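Local atomic coordinates of pyrroline carboxylate reductase (Plasmodium falciparum, PDB entry 2RCY), a protein that binds NADP and probably catalyses the NADPH-dependent reduction of pyrroline-5-carboxylate to proline. Residues Ile88-Gly93 with Val112-Pro117; Ser124-Ser129 with Lys157-Ala162. All blocks are in the same frame, centred on the assembly; numbering follows the deposited sequence.

Interaction 1: residues Ile88-Gly93 with Val112-Pro117; sequences ISICGG and VMPNTP. With NAP (NADP nicotinamide-adenine-dinucleotide phosphate), chain G.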
ATOM      1  N   ILE A  88     -26.669  23.123 -31.402  1.00 45.65           N
ATOM      2  CA  ILE A  88     -25.821  21.988 -31.038  1.00 45.25           C
ATOM      3  C   ILE A  88     -24.914  22.376 -29.867  1.00 44.83           C
ATOM      4  O   ILE A  88     -24.240  23.407 -29.904  1.00 44.77           O
ATOM      5  CB  ILE A  88     -25.039  21.375 -32.265  1.00 45.30           C
ATOM      6  CG1 ILE A  88     -23.585  21.846 -32.341  1.00 45.42           C
ATOM      7  CG2 ILE A  88     -25.767  21.629 -33.586  1.00 45.27           C
ATOM      8  CD1 ILE A  88     -22.594  20.836 -31.815  1.00 45.57           C
ATOM      9  N   SER A  89     -24.931  21.558 -28.819  1.00 44.38           N
ATOM     10  CA  SER A  89     -24.131  21.821 -27.626  1.00 43.91           C
ATOM     11  C   SER A  89     -23.011  20.800 -27.483  1.00 43.58           C
ATOM     12  O   SER A  89     -23.248  19.593 -27.560  1.00 43.49           O
ATOM     13  CB  SER A  89     -25.015  21.819 -26.374  1.00 43.89           C
ATOM     14  OG  SER A  89     -24.258  22.109 -25.214  1.00 43.65           O
ATOM     15  N   ILE A  90     -21.792  21.295 -27.286  1.00 43.23           N
ATOM     16  CA  ILE A  90     -20.636  20.429 -27.037  1.00 42.92           C
ATOM     17  C   ILE A  90     -20.199  20.467 -25.569  1.00 42.74           C
ATOM     18  O   ILE A  90     -19.176  19.883 -25.205  1.00 42.69           O
ATOM     19  CB  ILE A  90     -19.434  20.733 -27.984  1.00 42.90           C
ATOM     20  CG1 ILE A  90     -18.897  22.153 -27.766  1.00 42.79           C
ATOM     21  CG2 ILE A  90     -19.822  20.492 -29.443  1.00 42.81           C
ATOM     22  CD1 ILE A  90     -17.472  22.357 -28.240  1.00 42.54           C
ATOM     23  N   CYS A  91     -20.991  21.146 -24.740  1.00 42.52           N
ATOM     24  CA  CYS A  91     -20.714  21.279 -23.309  1.00 42.38           C
ATOM     25  C   CYS A  91     -20.746  19.934 -22.595  1.00 42.16           C
ATOM     26  O   CYS A  91     -21.683  19.152 -22.763  1.00 42.11           O
ATOM     27  CB  CYS A  91     -21.703  22.244 -22.650  1.00 42.37           C
ATOM     28  SG  CYS A  91     -21.507  23.972 -23.133  1.00 42.65           S
ATOM     29  N   GLY A  92     -19.706  19.678 -21.806  1.00 41.99           N
ATOM     30  CA  GLY A  92     -19.590  18.442 -21.042  1.00 41.82           C
ATOM     31  C   GLY A  92     -20.483  18.432 -19.819  1.00 41.68           C
ATOM     32  O   GLY A  92     -20.557  19.419 -19.084  1.00 41.63           O
ATOM     33  N   GLY A  93     -21.170  17.313 -19.611  1.00 41.60           N
ATOM     34  CA  GLY A  93     -22.047  17.143 -18.459  1.00 41.52           C
ATOM     35  C   GLY A  93     -23.471  17.609 -18.692  1.00 41.46           C
ATOM     36  O   GLY A  93     -24.420  16.938 -18.284  1.00 41.37           O
ATOM     37  N   VAL A 112     -23.847  17.090 -28.810  1.00 37.19           N
ATOM     38  CA  VAL A 112     -22.736  16.410 -29.474  1.00 37.09           C
ATOM     39  C   VAL A 112     -21.488  16.446 -28.593  1.00 37.00           C
ATOM     40  O   VAL A 112     -21.147  17.486 -28.027  1.00 36.95           O
ATOM     41  CB  VAL A 112     -22.421  17.056 -30.854  1.00 37.11           C
ATOM     42  CG1 VAL A 112     -21.328  16.282 -31.590  1.00 37.00           C
ATOM     43  CG2 VAL A 112     -23.678  17.137 -31.713  1.00 37.22           C
HETATM   44  N   MSE A 113     -20.816  15.303 -28.479  1.00 36.84           N
HETATM   45  CA  MSE A 113     -19.570  15.216 -27.727  1.00 36.74           C
HETATM   46  C   MSE A 113     -18.385  14.919 -28.652  1.00 36.42           C
HETATM   47  O   MSE A 113     -18.228  13.789 -29.116  1.00 36.27           O
HETATM   48  CB  MSE A 113     -19.684  14.179 -26.603  1.00 36.89           C
HETATM   49  CG  MSE A 113     -18.491  14.120 -25.654  1.00 37.62           C
HETATM   50 SE   MSE A 113     -17.923  15.854 -24.958  0.80 40.01          SE
HETATM   51  CE  MSE A 113     -19.614  16.496 -24.224  1.00 38.86           C
ATOM     52  N   PRO A 114     -17.564  15.948 -28.934  1.00 36.23           N
ATOM     53  CA  PRO A 114     -16.398  15.840 -29.805  1.00 36.07           C
ATOM     54  C   PRO A 114     -15.083  15.598 -29.059  1.00 35.88           C
ATOM     55  O   PRO A 114     -15.069  15.516 -27.830  1.00 35.93           O
ATOM     56  CB  PRO A 114     -16.360  17.216 -30.467  1.00 36.05           C
ATOM     57  CG  PRO A 114     -16.918  18.152 -29.417  1.00 36.10           C
ATOM     58  CD  PRO A 114     -17.737  17.330 -28.446  1.00 36.20           C
ATOM     59  N   ASN A 115     -13.996  15.472 -29.817  1.00 35.67           N
ATOM     60  CA  ASN A 115     -12.643  15.537 -29.265  1.00 35.49           C
ATOM     61  C   ASN A 115     -11.702  16.335 -30.175  1.00 35.40           C
ATOM     62  O   ASN A 115     -12.017  16.556 -31.344  1.00 35.38           O
ATOM     63  CB  ASN A 115     -12.089  14.140 -28.929  1.00 35.43           C
ATOM     64  CG  ASN A 115     -12.028  13.210 -30.133  1.00 35.32           C
ATOM     65  OD1 ASN A 115     -12.099  13.642 -31.283  1.00 35.35           O
ATOM     66  ND2 ASN A 115     -11.881  11.919 -29.864  1.00 34.91           N
ATOM     67  N   THR A 116     -10.558  16.762 -29.637  1.00 35.34           N
ATOM     68  CA  THR A 116      -9.621  17.631 -30.370  1.00 35.29           C
ATOM     69  C   THR A 116      -9.043  17.071 -31.687  1.00 35.36           C
ATOM     70  O   THR A 116      -8.770  17.853 -32.600  1.00 35.43           O
ATOM     71  CB  THR A 116      -8.465  18.157 -29.474  1.00 35.25           C
ATOM     72  OG1 THR A 116      -7.760  17.057 -28.885  1.00 35.12           O
ATOM     73  CG2 THR A 116      -9.000  19.071 -28.376  1.00 35.12           C
ATOM     74  N   PRO A 117      -8.835  15.734 -31.787  1.00 35.36           N
ATOM     75  CA  PRO A 117      -8.414  15.108 -33.050  1.00 35.39           C
ATOM     76  C   PRO A 117      -9.202  15.500 -34.308  1.00 35.43           C
ATOM     77  O   PRO A 117      -8.758  15.203 -35.418  1.00 35.40           O
ATOM     78  CB  PRO A 117      -8.605  13.619 -32.769  1.00 35.36           C
ATOM     79  CG  PRO A 117      -8.324  13.494 -31.338  1.00 35.35           C
ATOM     80  CD  PRO A 117      -8.909  14.725 -30.710  1.00 35.34           C
TER
HETATM   81  PA  NAP G 264     -11.771  26.947 -23.039  1.00 40.64           P
HETATM   82  O1A NAP G 264     -10.495  26.701 -23.804  1.00 40.88           O
HETATM   83  O2A NAP G 264     -11.718  27.716 -21.740  1.00 40.85           O
HETATM   84  O5B NAP G 264     -12.826  27.636 -24.042  1.00 41.57           O
HETATM   85  C5B NAP G 264     -13.806  28.576 -23.610  1.00 42.68           C
HETATM   86  C4B NAP G 264     -13.791  29.747 -24.583  1.00 43.48           C
HETATM   87  O4B NAP G 264     -15.026  30.465 -24.537  1.00 43.80           O
HETATM   88  C3B NAP G 264     -12.683  30.735 -24.250  1.00 43.84           C
HETATM   89  O3B NAP G 264     -11.779  30.825 -25.356  1.00 43.78           O
HETATM   90  C2B NAP G 264     -13.374  32.065 -24.009  1.00 44.19           C
HETATM   91  O2B NAP G 264     -12.700  33.142 -24.660  1.00 44.63           O
HETATM   92  C1B NAP G 264     -14.770  31.871 -24.586  1.00 44.21           C
HETATM   93  N9A NAP G 264     -15.830  32.604 -23.842  1.00 44.27           N
HETATM   94  C8A NAP G 264     -15.807  32.978 -22.552  1.00 44.34           C
HETATM   95  N7A NAP G 264     -16.960  33.619 -22.253  1.00 44.29           N
HETATM   96  C5A NAP G 264     -17.713  33.639 -23.370  1.00 44.40           C
HETATM   97  C6A NAP G 264     -18.973  34.147 -23.671  1.00 44.32           C
HETATM   98  N6A NAP G 264     -19.705  34.779 -22.722  1.00 44.34           N
HETATM   99  N1A NAP G 264     -19.465  34.002 -24.923  1.00 44.34           N
HETATM  100  C2A NAP G 264     -18.752  33.378 -25.876  1.00 44.31           C
HETATM  101  N3A NAP G 264     -17.535  32.880 -25.611  1.00 44.34           N
HETATM  102  C4A NAP G 264     -16.995  32.996 -24.368  1.00 44.37           C
HETATM  103  O3  NAP G 264     -12.485  25.534 -22.752  1.00 40.23           O
HETATM  104  PN  NAP G 264     -12.565  24.380 -23.872  1.00 39.23           P
HETATM  105  O1N NAP G 264     -11.574  23.306 -23.500  1.00 39.51           O
HETATM  106  O2N NAP G 264     -12.515  25.009 -25.245  1.00 39.61           O
HETATM  107  O5D NAP G 264     -14.027  23.758 -23.641  1.00 38.86           O
HETATM  108  C5D NAP G 264     -15.218  24.428 -24.045  1.00 37.93           C
HETATM  109  C4D NAP G 264     -16.373  23.433 -24.020  1.00 37.38           C
HETATM  110  O4D NAP G 264     -16.091  22.329 -24.883  1.00 36.99           O
HETATM  111  C3D NAP G 264     -16.616  22.864 -22.628  1.00 37.26           C
HETATM  112  O3D NAP G 264     -18.006  22.993 -22.321  1.00 37.18           O
HETATM  113  C2D NAP G 264     -16.217  21.400 -22.712  1.00 37.12           C
HETATM  114  O2D NAP G 264     -17.094  20.553 -21.963  1.00 37.08           O
HETATM  115  C1D NAP G 264     -16.313  21.091 -24.197  1.00 36.81           C
HETATM  116  N1N NAP G 264     -15.362  20.062 -24.636  1.00 36.59           N
HETATM  117  C2N NAP G 264     -14.036  20.287 -24.590  1.00 36.46           C
HETATM  118  C3N NAP G 264     -13.137  19.312 -25.017  1.00 36.40           C
HETATM  119  C7N NAP G 264     -11.661  19.575 -24.971  1.00 36.37           C
HETATM  120  O7N NAP G 264     -11.189  20.711 -24.462  1.00 36.32           O
HETATM  121  N7N NAP G 264     -10.863  18.724 -25.437  1.00 35.95           N
HETATM  122  C4N NAP G 264     -13.622  18.094 -25.493  1.00 36.51           C
HETATM  123  C5N NAP G 264     -14.995  17.884 -25.531  1.00 36.51           C
HETATM  124  C6N NAP G 264     -15.848  18.896 -25.093  1.00 36.53           C
HETATM  125  P2B NAP G 264     -11.423  33.880 -24.003  1.00 44.98           P
HETATM  126  O1X NAP G 264     -11.308  35.162 -24.796  1.00 45.10           O
HETATM  127  O2X NAP G 264     -11.790  34.076 -22.550  1.00 45.14           O
HETATM  128  O3X NAP G 264     -10.279  32.921 -24.230  1.00 45.05           O

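Interaction 2: residues Ser124-Ser129 with Lys157-Ala162; sequences SFIYCS and KDMDIA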
ATOM      1  N   SER A 124     -13.570  11.909 -32.957  1.00 35.27           N
ATOM      2  CA  SER A 124     -14.584  10.941 -32.568  1.00 35.34           C
ATOM      3  C   SER A 124     -15.752  11.682 -31.933  1.00 35.48           C
ATOM      4  O   SER A 124     -15.564  12.518 -31.046  1.00 35.45           O
ATOM      5  CB  SER A 124     -14.010   9.905 -31.602  1.00 35.31           C
ATOM      6  OG  SER A 124     -14.965   8.899 -31.317  1.00 34.95           O
ATOM      7  N   PHE A 125     -16.957  11.379 -32.404  1.00 35.66           N
ATOM      8  CA  PHE A 125     -18.151  12.077 -31.954  1.00 35.82           C
ATOM      9  C   PHE A 125     -19.246  11.111 -31.522  1.00 36.08           C
ATOM     10  O   PHE A 125     -19.422  10.044 -32.117  1.00 35.99           O
ATOM     11  CB  PHE A 125     -18.701  12.992 -33.056  1.00 35.69           C
ATOM     12  CG  PHE A 125     -17.665  13.863 -33.717  1.00 35.53           C
ATOM     13  CD1 PHE A 125     -17.002  13.430 -34.863  1.00 35.31           C
ATOM     14  CD2 PHE A 125     -17.377  15.127 -33.214  1.00 35.28           C
ATOM     15  CE1 PHE A 125     -16.049  14.235 -35.483  1.00 35.22           C
ATOM     16  CE2 PHE A 125     -16.426  15.941 -33.830  1.00 35.32           C
ATOM     17  CZ  PHE A 125     -15.763  15.493 -34.969  1.00 35.33           C
ATOM     18  N   ILE A 126     -19.965  11.496 -30.473  1.00 36.49           N
ATOM     19  CA  ILE A 126     -21.214  10.842 -30.078  1.00 36.95           C
ATOM     20  C   ILE A 126     -22.281  11.906 -29.854  1.00 37.33           C
ATOM     21  O   ILE A 126     -21.977  13.002 -29.376  1.00 37.30           O
ATOM     22  CB  ILE A 126     -21.076   9.947 -28.804  1.00 36.87           C
ATOM     23  CG1 ILE A 126     -20.459  10.715 -27.615  1.00 36.70           C
ATOM     24  CG2 ILE A 126     -20.356   8.636 -29.133  1.00 36.78           C
ATOM     25  CD1 ILE A 126     -18.932  10.771 -27.568  1.00 36.55           C
ATOM     26  N   TYR A 127     -23.524  11.595 -30.212  1.00 37.93           N
ATOM     27  CA  TYR A 127     -24.609  12.563 -30.045  1.00 38.54           C
ATOM     28  C   TYR A 127     -25.968  11.966 -29.712  1.00 38.99           C
ATOM     29  O   TYR A 127     -26.244  10.795 -29.989  1.00 39.01           O
ATOM     30  CB  TYR A 127     -24.712  13.499 -31.264  1.00 38.52           C
ATOM     31  CG  TYR A 127     -25.554  12.981 -32.415  1.00 38.66           C
ATOM     32  CD1 TYR A 127     -26.875  13.393 -32.578  1.00 38.64           C
ATOM     33  CD2 TYR A 127     -25.023  12.091 -33.349  1.00 38.70           C
ATOM     34  CE1 TYR A 127     -27.650  12.927 -33.638  1.00 38.78           C
ATOM     35  CE2 TYR A 127     -25.787  11.620 -34.412  1.00 38.67           C
ATOM     36  CZ  TYR A 127     -27.099  12.040 -34.549  1.00 38.78           C
ATOM     37  OH  TYR A 127     -27.860  11.575 -35.600  1.00 38.91           O
ATOM     38  N   CYS A 128     -26.801  12.799 -29.098  1.00 39.58           N
ATOM     39  CA  CYS A 128     -28.201  12.500 -28.847  1.00 40.14           C
ATOM     40  C   CYS A 128     -28.981  13.793 -29.065  1.00 40.69           C
ATOM     41  O   CYS A 128     -28.408  14.886 -29.024  1.00 40.65           O
ATOM     42  CB  CYS A 128     -28.397  11.980 -27.422  1.00 40.08           C
ATOM     43  SG  CYS A 128     -27.843  13.112 -26.130  1.00 39.78           S
ATOM     44  N   SER A 129     -30.282  13.669 -29.302  1.00 41.42           N
ATOM     45  CA  SER A 129     -31.114  14.828 -29.606  1.00 42.18           C
ATOM     46  C   SER A 129     -32.483  14.742 -28.942  1.00 42.73           C
ATOM     47  O   SER A 129     -32.945  13.654 -28.592  1.00 42.79           O
ATOM     48  CB  SER A 129     -31.262  14.984 -31.120  1.00 42.18           C
ATOM     49  OG  SER A 129     -31.833  13.825 -31.700  1.00 42.28           O
ATOM     50  N   LYS A 157     -28.434   8.471 -21.926  1.00 34.60           N
ATOM     51  CA  LYS A 157     -27.869   7.898 -20.702  1.00 34.40           C
ATOM     52  C   LYS A 157     -26.446   7.358 -20.896  1.00 34.08           C
ATOM     53  O   LYS A 157     -25.708   7.185 -19.923  1.00 34.12           O
ATOM     54  CB  LYS A 157     -28.794   6.818 -20.123  1.00 34.38           C
ATOM     55  CG  LYS A 157     -28.917   5.544 -20.962  1.00 34.62           C
ATOM     56  CD  LYS A 157     -29.792   4.485 -20.281  1.00 34.75           C
ATOM     57  CE  LYS A 157     -29.159   3.926 -19.003  1.00 35.40           C
ATOM     58  NZ  LYS A 157     -27.861   3.229 -19.249  1.00 35.84           N
ATOM     59  N   ASP A 158     -26.073   7.103 -22.150  1.00 33.70           N
ATOM     60  CA  ASP A 158     -24.742   6.599 -22.491  1.00 33.24           C
ATOM     61  C   ASP A 158     -23.744   7.713 -22.820  1.00 32.96           C
ATOM     62  O   ASP A 158     -22.576   7.440 -23.104  1.00 32.97           O
ATOM     63  CB  ASP A 158     -24.827   5.620 -23.667  1.00 33.19           C
ATOM     64  CG  ASP A 158     -25.476   4.300 -23.293  1.00 33.15           C
ATOM     65  OD1 ASP A 158     -25.696   4.044 -22.090  1.00 33.32           O
ATOM     66  OD2 ASP A 158     -25.765   3.508 -24.214  1.00 33.30           O
HETATM   67  N   MSE A 159     -24.205   8.962 -22.777  1.00 32.57           N
HETATM   68  CA  MSE A 159     -23.377  10.114 -23.146  1.00 32.21           C
HETATM   69  C   MSE A 159     -22.236  10.382 -22.171  1.00 31.75           C
HETATM   70  O   MSE A 159     -21.179  10.875 -22.568  1.00 31.69           O
HETATM   71  CB  MSE A 159     -24.235  11.372 -23.284  1.00 32.42           C
HETATM   72  CG  MSE A 159     -25.062  11.450 -24.561  1.00 32.98           C
HETATM   73 SE   MSE A 159     -24.010  11.808 -26.171  0.80 35.28          SE
HETATM   74  CE  MSE A 159     -23.245  13.535 -25.707  1.00 33.71           C
ATOM     75  N   ASP A 160     -22.455  10.059 -20.899  1.00 31.26           N
ATOM     76  CA  ASP A 160     -21.479  10.331 -19.845  1.00 30.74           C
ATOM     77  C   ASP A 160     -20.250   9.425 -19.931  1.00 30.33           C
ATOM     78  O   ASP A 160     -19.119   9.899 -19.812  1.00 30.19           O
ATOM     79  CB  ASP A 160     -22.138  10.235 -18.467  1.00 30.75           C
ATOM     80  CG  ASP A 160     -23.340  11.157 -18.331  1.00 30.84           C
ATOM     81  OD1 ASP A 160     -23.157  12.393 -18.344  1.00 30.68           O
ATOM     82  OD2 ASP A 160     -24.470  10.642 -18.203  1.00 31.05           O
ATOM     83  N   ILE A 161     -20.479   8.128 -20.144  1.00 29.79           N
ATOM     84  CA  ILE A 161     -19.387   7.169 -20.340  1.00 29.32           C
ATOM     85  C   ILE A 161     -18.676   7.386 -21.685  1.00 29.06           C
ATOM     86  O   ILE A 161     -17.454   7.247 -21.778  1.00 28.96           O
ATOM     87  CB  ILE A 161     -19.850   5.680 -20.147  1.00 29.30           C
ATOM     88  CG1 ILE A 161     -18.706   4.691 -20.411  1.00 29.07           C
ATOM     89  CG2 ILE A 161     -21.059   5.345 -21.015  1.00 29.10           C
ATOM     90  CD1 ILE A 161     -17.565   4.779 -19.425  1.00 28.72           C
ATOM     91  N   ALA A 162     -19.447   7.742 -22.711  1.00 28.73           N
ATOM     92  CA  ALA A 162     -18.894   8.027 -24.034  1.00 28.41           C
ATOM     93  C   ALA A 162     -17.991   9.261 -24.015  1.00 28.15           C
ATOM     94  O   ALA A 162     -16.966   9.290 -24.692  1.00 28.11           O
ATOM     95  CB  ALA A 162     -20.006   8.189 -25.048  1.00 28.38           C
TER

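Interaction 1: residues Ile88-Gly93 with Val112-Pro117
Ser-89 and Val-112 join the ends of two parallel strands by one backbone hydrogen bond, Val-112 N to Ser-89 O at 2.9 Å; its N-H...O angle of 140° makes it a bent bond. Just beyond, the roles reverse: Ile-90 CA lies 3.1 Å from Val-112 O in a nearly straight CA-H...O contact (167° at the hydrogen).

Two apolar contacts accompany the pairing. Ile-88 CD1 meets Val-112 CG2 at 3.9 Å, whereas Ile-90 CG2 presses on Pro-114 CG at 3.7 Å, the two side chains crossing at about a right angle. Selenomethionine Met-113 starts away from the other strand, but bends at chi2 and chi3 bring CE back to 3.6 Å from Ile-90 O.

The cofactor is held at the strand ends. Gly-92 N donates to NAP O2D (2.8 Å), and Met-113 SE sits 3.6 Å from nicotinamide atom C5N.

These strands, 86-89 and 108-113, are joined through helix 96-103 as a beta-alpha-beta unit of the Rossmann-type domain; strand 61-64 adjoins the first, strand 123-129 the second, and Met-15 of helix 14-26 covers Ile-90 and Pro-114.

Interaction 2: residues Ser124-Ser129 with Lys157-Ala162
Ile-126 and Cys-128, alternate residues on one face of a strand, both point toward the first turn of a helix, where Met-159 and Ala-162 receive them. The small methyl of Ala-162 provides the shallow place: its CB lies 3.6 Å from Ile-126 CG1, and CD1 of the same isoleucine follows at 3.8 Å, so the branch rests over the methyl with two carbons. Ile-126 CG1 stands between its backbone N and carbonyl carbon (chi1 53°), which directs this branch at the helix.

Selenomethionine Met-159 supplies the larger bump. Its chain, bent at chi2 and chi3, fits SE into the hollow between the Ile-126 and Cys-128 side chains, and CE continues past Ile-126 O at 3.9 Å. Selenium is 4.0 Å from Ile-126 CG1 and equally 4.0 Å from Tyr-127 CA, evidence that it reaches down to the backbone, while Cys-128 SG abuts Met-159 CG at 3.6 Å. The side chains of Ile-126 and Met-159 run alongside one another, antiparallel.

Helix 159-167 thus packs on one face of strand 123-129, with Trp-111 and Met-113 of strand 108-113 also touching Met-159. Tyr-127 leaves the strand on the face turned away from this helix, and its side chain touches Lys-138 and Asn-142 of helix 135-146; Leu-197 of the second subunit packs on Ile-126.

In the fold
Along the chain the two contacts follow in series, 88-117 and then 124-162, and their centres lie 9 Å apart. They share one mixed sheet: strands 108-113 and 123-129 are antiparallel neighbours, joined by a probable hydrogen bond from Met-113 N to Ile-126 O (2.7 Å). Met-113 CB also packs on Met-159 CE at 3.7 Å, linking the residue beside the nicotinamide to the helix of interaction 2. Interaction 1 thus belongs to the cofactor-binding end of the parallel strands, while interaction 2 lays on the same sheet the start of helix 159-167, which probably begins the part of the chain used for dimerisation in this family. Both contacts touch the second subunit, which also contributes Ser-225 to NAP binding.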